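Local structure of alpha-L-rhamnosidase (Streptomyces avermitilis, 3W5M) at residues Thr641-Val646 / Thr849-Thr854; Val163-Asp168 / Lys249-Asp254. The protein hydrolyses terminal non-reducing alpha-L-rhamnose residues from citrus flavonoids and gum arabic, and carries a calcium-dependent module that binds L-rhamnose. All blocks are in the same frame, centred on the assembly; numbering follows the deposited sequence.

Contact 1: Thr641-Val646 / Thr849-Thr854; sequences TGDINV and TGFLGT
V646 sets its CG1 methyl against the carbonyl oxygen of F851, well out of the carbonyl plane, with CG1 3.4 Å from F851 O, and the same methyl packs against CD2 of L852 at 4.0 Å. CG1 stands anti to the carbonyl carbon of V646, beside the backbone N (chi1 -46°), and from there meets both F851 O and L852 CD2. F851 O is therefore buried against a hydrocarbon surface and has no hydrogen-bonding partner. L852 crosses V646 at about a right angle, and its CD2 also touches N645 ND2. The amide of N645 is held outside the pair by T701, G694 and Y763. Further toward the start of the helix, the ring of F851 meets D643 through its edge: F851 CE2 lies 3.6 Å from D643 OD2, near the ring plane, while the carboxylate is turned 86° against the ring. W747 and Y919 add edge-to-face contacts to this ring. D746 binds the amides of G850 and G853. Helix 641-654 is thus packed against the turn leading into helix 854-863, within the (alpha/alpha)6-barrel of the GH78 catalytic domain, where D643 belongs to the rhamnose-binding site and its OD1 binds a Tris molecule.

Contact 2: Val163-Asp168 / Lys249-Asp254; sequences VDLPDD and KKIFSD
V163 and I251 meet between the two strands, their branched side chains sliding past one another in opposite directions until V163 CG1 lies 3.8 Å from I251 CG2. I251 reaches across with both branches: CG2, anti to the backbone N, serves V163, whereas CG1, swung beside that N, turns to L165. There the leucine comes in obliquely and offers CD2 to I251 CG1 at 4.2 Å. The bond from CA to CB of L165 does not aim at the opposite strand, and the end of the side chain comes closer to I251; the leucine also packs on L242 and V215.

The two strands run nearly antiparallel, at 167°, but their axes stay 9.6 Å apart, too far for backbone pairing. They belong to different sheets of the CBM67 beta-sandwich: 156-165 pairs with 218-227, and 247-252 is an outermost strand of its sheet beside 235-244. V163, L165 and I251 contribute to the apolar interior between those sheets.

At the partly exposed margin, K249 reaches across from its own strand. CG leaves anti to the backbone N (chi1 162°), after which bends at chi2 (87°) and chi4 carry the ammonium toward strand 163-165, beside D164 O. NZ stops 3.7 Å from D164 O, a polar approach longer than a hydrogen bond, and 4.4 Å from P166 CD.

How the contacts relate
Contacts 1 and 2 belong to separate parts of the chain, on opposite sides of its centre, with centres 59 Å apart and nearest atoms about 43 Å apart. Contact 2 closes along the chain before contact 1 opens. Contact 1 reaches the catalytic pocket: the D643 side chain is about 3 Å from that of H916 and about 4 Å from that of D630, both rhamnose-binding residues. Contact 2 lies within the carbohydrate-binding module but away from its calcium and rhamnose site, formed by residues such as D179 and N180. Contact 1 thus borders the hydrolytic site, whereas contact 2 is structural packing in the rhamnose-binding module.

Contact 1: Thr641-Val646 / Thr849-Thr854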
ATOM      1  N   THR A 641      -4.068  10.810  -2.958  1.00 19.72           N
ATOM      2  CA  THR A 641      -4.140  11.142  -4.383  1.00 19.86           C
ATOM      3  C   THR A 641      -2.972  12.046  -4.831  1.00 19.94           C
ATOM      4  O   THR A 641      -2.347  11.818  -5.854  1.00 20.52           O
ATOM      5  CB  THR A 641      -5.523  11.798  -4.692  1.00 19.15           C
ATOM      6  OG1 THR A 641      -5.741  12.935  -3.833  1.00 20.18           O
ATOM      7  CG2 THR A 641      -6.611  10.815  -4.447  1.00 19.23           C
ATOM      8  N   GLY A 642      -2.651  13.051  -4.022  1.00 21.46           N
ATOM      9  CA  GLY A 642      -1.544  13.956  -4.316  1.00 20.33           C
ATOM     10  C   GLY A 642      -0.227  13.252  -4.546  1.00 21.96           C
ATOM     11  O   GLY A 642       0.479  13.508  -5.539  1.00 22.06           O
ATOM     12  N   ASP A 643       0.095  12.309  -3.654  1.00 20.76           N
ATOM     13  CA  ASP A 643       1.359  11.630  -3.732  1.00 22.02           C
ATOM     14  C   ASP A 643       1.489  10.783  -4.990  1.00 20.41           C
ATOM     15  O   ASP A 643       2.548  10.722  -5.594  1.00 21.00           O
ATOM     16  CB  ASP A 643       1.522  10.755  -2.474  1.00 24.87           C
ATOM     17  CG  ASP A 643       1.473  11.585  -1.189  1.00 30.74           C
ATOM     18  OD1 ASP A 643       0.488  12.338  -1.002  1.00 31.28           O
ATOM     19  OD2 ASP A 643       2.434  11.508  -0.383  1.00 32.61           O
ATOM     20  N   ILE A 644       0.433  10.061  -5.345  1.00 19.70           N
ATOM     21  CA  ILE A 644       0.520   9.225  -6.539  1.00 20.36           C
ATOM     22  C   ILE A 644       0.426  10.064  -7.830  1.00 20.91           C
ATOM     23  O   ILE A 644       1.079   9.742  -8.835  1.00 22.52           O
ATOM     24  CB  ILE A 644      -0.443   7.994  -6.500  1.00 19.14           C
ATOM     25  CG1 ILE A 644      -0.096   6.992  -7.618  1.00 19.34           C
ATOM     26  CG2 ILE A 644      -1.906   8.421  -6.590  1.00 20.06           C
ATOM     27  CD1 ILE A 644       1.350   6.490  -7.616  1.00 19.61           C
ATOM     28  N   ASN A 645      -0.325  11.161  -7.781  1.00 21.12           N
ATOM     29  CA  ASN A 645      -0.331  12.152  -8.868  1.00 22.45           C
ATOM     30  C   ASN A 645       1.099  12.507  -9.229  1.00 23.07           C
ATOM     31  O   ASN A 645       1.505  12.353 -10.369  1.00 21.95           O
ATOM     32  CB  ASN A 645      -1.090  13.426  -8.466  1.00 23.11           C
ATOM     33  CG  ASN A 645      -0.786  14.611  -9.376  1.00 27.28           C
ATOM     34  OD1 ASN A 645      -0.613  14.448 -10.593  1.00 27.77           O
ATOM     35  ND2 ASN A 645      -0.702  15.812  -8.788  1.00 23.98           N
ATOM     36  N   VAL A 646       1.884  12.957  -8.257  1.00 22.17           N
ATOM     37  CA  VAL A 646       3.240  13.391  -8.581  1.00 23.74           C
ATOM     38  C   VAL A 646       4.188  12.244  -8.982  1.00 24.08           C
ATOM     39  O   VAL A 646       5.072  12.435  -9.814  1.00 23.68           O
ATOM     40  CB  VAL A 646       3.831  14.317  -7.477  1.00 26.02           C
ATOM     41  CG1 VAL A 646       2.811  15.381  -7.062  1.00 25.88           C
ATOM     42  CG2 VAL A 646       4.270  13.542  -6.259  1.00 25.70           C
ATOM     43  N   THR A 849      11.352  23.789  -4.103  1.00 26.37           N
ATOM     44  CA  THR A 849      10.017  23.281  -4.442  1.00 25.53           C
ATOM     45  C   THR A 849       9.505  22.224  -3.451  1.00 24.11           C
ATOM     46  O   THR A 849      10.308  21.438  -2.935  1.00 26.31           O
ATOM     47  CB  THR A 849      10.049  22.642  -5.847  1.00 24.32           C
ATOM     48  OG1 THR A 849      11.168  21.751  -5.944  1.00 28.17           O
ATOM     49  CG2 THR A 849      10.254  23.735  -6.895  1.00 25.38           C
ATOM     50  N   GLY A 850       8.190  22.186  -3.257  1.00 25.48           N
ATOM     51  CA  GLY A 850       7.489  21.100  -2.513  1.00 24.78           C
ATOM     52  C   GLY A 850       6.979  19.947  -3.397  1.00 25.41           C
ATOM     53  O   GLY A 850       7.537  19.687  -4.464  1.00 26.10           O
ATOM     54  N   PHE A 851       5.913  19.274  -2.943  1.00 26.36           N
ATOM     55  CA  PHE A 851       5.365  18.090  -3.626  1.00 25.40           C
ATOM     56  C   PHE A 851       4.970  18.283  -5.071  1.00 24.53           C
ATOM     57  O   PHE A 851       5.227  17.406  -5.891  1.00 22.40           O
ATOM     58  CB  PHE A 851       4.152  17.519  -2.866  1.00 26.17           C
ATOM     59  CG  PHE A 851       4.538  16.594  -1.733  1.00 26.79           C
ATOM     60  CD1 PHE A 851       5.752  16.753  -1.058  1.00 28.28           C
ATOM     61  CD2 PHE A 851       3.697  15.568  -1.352  1.00 28.25           C
ATOM     62  CE1 PHE A 851       6.125  15.902  -0.018  1.00 29.07           C
ATOM     63  CE2 PHE A 851       4.051  14.709  -0.307  1.00 28.33           C
ATOM     64  CZ  PHE A 851       5.267  14.882   0.365  1.00 29.42           C
ATOM     65  N   LEU A 852       4.360  19.426  -5.371  1.00 25.42           N
ATOM     66  CA  LEU A 852       3.791  19.680  -6.698  1.00 26.85           C
ATOM     67  C   LEU A 852       4.801  20.250  -7.695  1.00 28.85           C
ATOM     68  O   LEU A 852       4.774  19.903  -8.883  1.00 28.28           O
ATOM     69  CB  LEU A 852       2.594  20.602  -6.577  1.00 26.52           C
ATOM     70  CG  LEU A 852       1.353  20.094  -5.866  1.00 27.93           C
ATOM     71  CD1 LEU A 852       0.305  21.195  -5.940  1.00 28.25           C
ATOM     72  CD2 LEU A 852       0.856  18.812  -6.524  1.00 25.99           C
ATOM     73  N   GLY A 853       5.685  21.115  -7.202  1.00 26.29           N
ATOM     74  CA  GLY A 853       6.792  21.643  -7.999  1.00 27.16           C
ATOM     75  C   GLY A 853       7.918  20.690  -8.312  1.00 27.60           C
ATOM     76  O   GLY A 853       8.443  20.710  -9.421  1.00 27.77           O
ATOM     77  N   THR A 854       8.311  19.847  -7.353  1.00 23.42           N
ATOM     78  CA  THR A 854       9.490  18.989  -7.534  1.00 26.19           C
ATOM     79  C   THR A 854       9.486  18.046  -8.754  1.00 25.34           C
ATOM     80  O   THR A 854      10.495  17.947  -9.428  1.00 27.25           O
ATOM     81  CB  THR A 854       9.846  18.219  -6.238  1.00 26.02           C
ATOM     82  OG1 THR A 854      10.155  19.179  -5.218  1.00 28.52           O
ATOM     83  CG2 THR A 854      11.061  17.271  -6.429  1.00 27.49           C
TER

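Contact 2: Val163-Asp168 / Lys249-Asp254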
ATOM      1  N   VAL A 163     -13.602  -9.333  47.289  1.00 27.07           N
ATOM      2  CA  VAL A 163     -14.518 -10.328  46.694  1.00 28.47           C
ATOM      3  C   VAL A 163     -14.029 -11.756  46.892  1.00 28.73           C
ATOM      4  O   VAL A 163     -12.826 -12.027  46.815  1.00 28.58           O
ATOM      5  CB  VAL A 163     -14.728 -10.093  45.181  1.00 30.45           C
ATOM      6  CG1 VAL A 163     -15.709  -8.962  44.965  1.00 32.15           C
ATOM      7  CG2 VAL A 163     -13.409  -9.857  44.434  1.00 30.16           C
ATOM      8  N   ASP A 164     -14.980 -12.656  47.132  1.00 29.73           N
ATOM      9  CA  ASP A 164     -14.712 -14.065  47.381  1.00 31.14           C
ATOM     10  C   ASP A 164     -14.871 -14.787  46.039  1.00 31.88           C
ATOM     11  O   ASP A 164     -15.975 -14.906  45.502  1.00 34.28           O
ATOM     12  CB  ASP A 164     -15.702 -14.600  48.427  1.00 34.62           C
ATOM     13  CG  ASP A 164     -15.313 -15.968  48.979  1.00 40.82           C
ATOM     14  OD1 ASP A 164     -14.346 -16.577  48.495  1.00 39.77           O
ATOM     15  OD2 ASP A 164     -15.985 -16.444  49.922  1.00 45.61           O
ATOM     16  N   LEU A 165     -13.758 -15.246  45.485  1.00 28.76           N
ATOM     17  CA  LEU A 165     -13.766 -15.848  44.145  1.00 29.46           C
ATOM     18  C   LEU A 165     -13.867 -17.372  44.235  1.00 31.00           C
ATOM     19  O   LEU A 165     -13.420 -17.948  45.220  1.00 29.16           O
ATOM     20  CB  LEU A 165     -12.508 -15.435  43.378  1.00 28.38           C
ATOM     21  CG  LEU A 165     -12.245 -13.921  43.295  1.00 29.66           C
ATOM     22  CD1 LEU A 165     -11.058 -13.658  42.390  1.00 27.79           C
ATOM     23  CD2 LEU A 165     -13.483 -13.178  42.785  1.00 29.36           C
ATOM     24  N   PRO A 166     -14.436 -18.027  43.189  1.00 30.80           N
ATOM     25  CA  PRO A 166     -14.687 -19.467  43.292  1.00 31.73           C
ATOM     26  C   PRO A 166     -13.420 -20.304  43.162  1.00 29.77           C
ATOM     27  O   PRO A 166     -12.339 -19.800  42.792  1.00 27.55           O
ATOM     28  CB  PRO A 166     -15.631 -19.747  42.111  1.00 33.19           C
ATOM     29  CG  PRO A 166     -15.330 -18.675  41.119  1.00 33.59           C
ATOM     30  CD  PRO A 166     -14.934 -17.461  41.918  1.00 33.12           C
ATOM     31  N   ASP A 167     -13.553 -21.585  43.478  1.00 31.71           N
ATOM     32  CA  ASP A 167     -12.473 -22.534  43.296  1.00 32.40           C
ATOM     33  C   ASP A 167     -12.225 -22.884  41.831  1.00 33.61           C
ATOM     34  O   ASP A 167     -13.100 -22.691  40.974  1.00 32.26           O
ATOM     35  CB  ASP A 167     -12.791 -23.821  44.067  1.00 35.56           C
ATOM     36  CG  ASP A 167     -12.914 -23.596  45.564  1.00 38.75           C
ATOM     37  OD1 ASP A 167     -12.196 -22.744  46.121  1.00 42.40           O
ATOM     38  OD2 ASP A 167     -13.729 -24.283  46.199  1.00 42.43           O
ATOM     39  N   ASP A 168     -11.028 -23.408  41.549  1.00 33.65           N
ATOM     40  CA  ASP A 168     -10.704 -23.985  40.235  1.00 31.69           C
ATOM     41  C   ASP A 168     -10.801 -22.986  39.088  1.00 29.64           C
ATOM     42  O   ASP A 168     -11.356 -23.282  38.036  1.00 28.04           O
ATOM     43  CB  ASP A 168     -11.572 -25.217  39.954  1.00 33.99           C
ATOM     44  CG  ASP A 168     -11.279 -26.365  40.915  1.00 37.62           C
ATOM     45  OD1 ASP A 168     -10.117 -26.490  41.390  1.00 39.09           O
ATOM     46  OD2 ASP A 168     -12.218 -27.133  41.211  1.00 41.59           O
ATOM     47  N   LYS A 249     -17.992 -16.420  36.163  1.00 39.05           N
ATOM     48  CA  LYS A 249     -18.483 -15.560  37.238  1.00 35.03           C
ATOM     49  C   LYS A 249     -17.987 -14.137  36.944  1.00 31.76           C
ATOM     50  O   LYS A 249     -16.804 -13.940  36.636  1.00 28.41           O
ATOM     51  CB  LYS A 249     -17.979 -16.057  38.591  1.00 34.65           C
ATOM     52  CG  LYS A 249     -18.051 -15.049  39.733  1.00 40.09           C
ATOM     53  CD  LYS A 249     -19.402 -15.043  40.452  1.00 44.26           C
ATOM     54  CE  LYS A 249     -19.349 -14.219  41.734  1.00 44.50           C
ATOM     55  NZ  LYS A 249     -18.177 -14.599  42.579  1.00 50.08           N
ATOM     56  N   LYS A 250     -18.888 -13.155  37.019  1.00 28.98           N
ATOM     57  CA  LYS A 250     -18.498 -11.762  36.773  1.00 28.48           C
ATOM     58  C   LYS A 250     -18.606 -10.913  38.035  1.00 26.75           C
ATOM     59  O   LYS A 250     -19.576 -11.037  38.773  1.00 27.76           O
ATOM     60  CB  LYS A 250     -19.355 -11.163  35.663  1.00 29.83           C
ATOM     61  CG  LYS A 250     -19.071 -11.761  34.288  1.00 31.71           C
ATOM     62  CD  LYS A 250     -19.951 -11.116  33.241  1.00 33.13           C
ATOM     63  CE  LYS A 250     -19.938 -11.919  31.957  1.00 34.79           C
ATOM     64  NZ  LYS A 250     -20.341 -11.029  30.840  1.00 37.11           N
ATOM     65  N   ILE A 251     -17.607 -10.065  38.283  1.00 24.26           N
ATOM     66  CA  ILE A 251     -17.639  -9.086  39.363  1.00 23.14           C
ATOM     67  C   ILE A 251     -17.674  -7.712  38.685  1.00 22.16           C
ATOM     68  O   ILE A 251     -16.851  -7.441  37.809  1.00 20.49           O
ATOM     69  CB  ILE A 251     -16.353  -9.158  40.244  1.00 24.62           C
ATOM     70  CG1 ILE A 251     -16.121 -10.567  40.849  1.00 26.13           C
ATOM     71  CG2 ILE A 251     -16.335  -8.083  41.330  1.00 24.61           C
ATOM     72  CD1 ILE A 251     -17.292 -11.183  41.567  1.00 28.52           C
ATOM     73  N   PHE A 252     -18.607  -6.856  39.096  1.00 20.62           N
ATOM     74  CA  PHE A 252     -18.745  -5.541  38.457  1.00 21.82           C
ATOM     75  C   PHE A 252     -18.284  -4.404  39.332  1.00 21.19           C
ATOM     76  O   PHE A 252     -18.202  -4.557  40.546  1.00 20.72           O
ATOM     77  CB  PHE A 252     -20.228  -5.303  38.151  1.00 24.00           C
ATOM     78  CG  PHE A 252     -20.833  -6.344  37.256  1.00 24.58           C
ATOM     79  CD1 PHE A 252     -20.443  -6.438  35.920  1.00 26.08           C
ATOM     80  CD2 PHE A 252     -21.788  -7.233  37.742  1.00 27.29           C
ATOM     81  CE1 PHE A 252     -21.019  -7.382  35.076  1.00 25.56           C
ATOM     82  CE2 PHE A 252     -22.356  -8.190  36.902  1.00 30.01           C
ATOM     83  CZ  PHE A 252     -21.958  -8.262  35.575  1.00 28.08           C
ATOM     84  N   SER A 253     -18.020  -3.244  38.714  1.00 21.57           N
ATOM     85  CA  SER A 253     -17.975  -1.983  39.443  1.00 19.92           C
ATOM     86  C   SER A 253     -19.438  -1.605  39.768  1.00 21.18           C
ATOM     87  O   SER A 253     -20.324  -1.620  38.888  1.00 21.36           O
ATOM     88  CB  SER A 253     -17.292  -0.893  38.610  1.00 20.18           C
ATOM     89  OG  SER A 253     -17.816  -0.885  37.276  1.00 19.20           O
ATOM     90  N   ASP A 254     -19.695  -1.315  41.035  1.00 21.19           N
ATOM     91  CA  ASP A 254     -21.079  -1.093  41.507  1.00 21.75           C
ATOM     92  C   ASP A 254     -21.022  -0.604  42.960  1.00 21.24           C
ATOM     93  O   ASP A 254     -19.927  -0.327  43.463  1.00 20.05           O
ATOM     94  CB  ASP A 254     -21.989  -2.332  41.308  1.00 24.99           C
ATOM     95  CG  ASP A 254     -21.521  -3.565  42.090  1.00 26.69           C
ATOM     96  OD1 ASP A 254     -20.849  -3.437  43.124  1.00 27.59           O
ATOM     97  OD2 ASP A 254     -21.844  -4.687  41.646  1.00 29.37           O
TER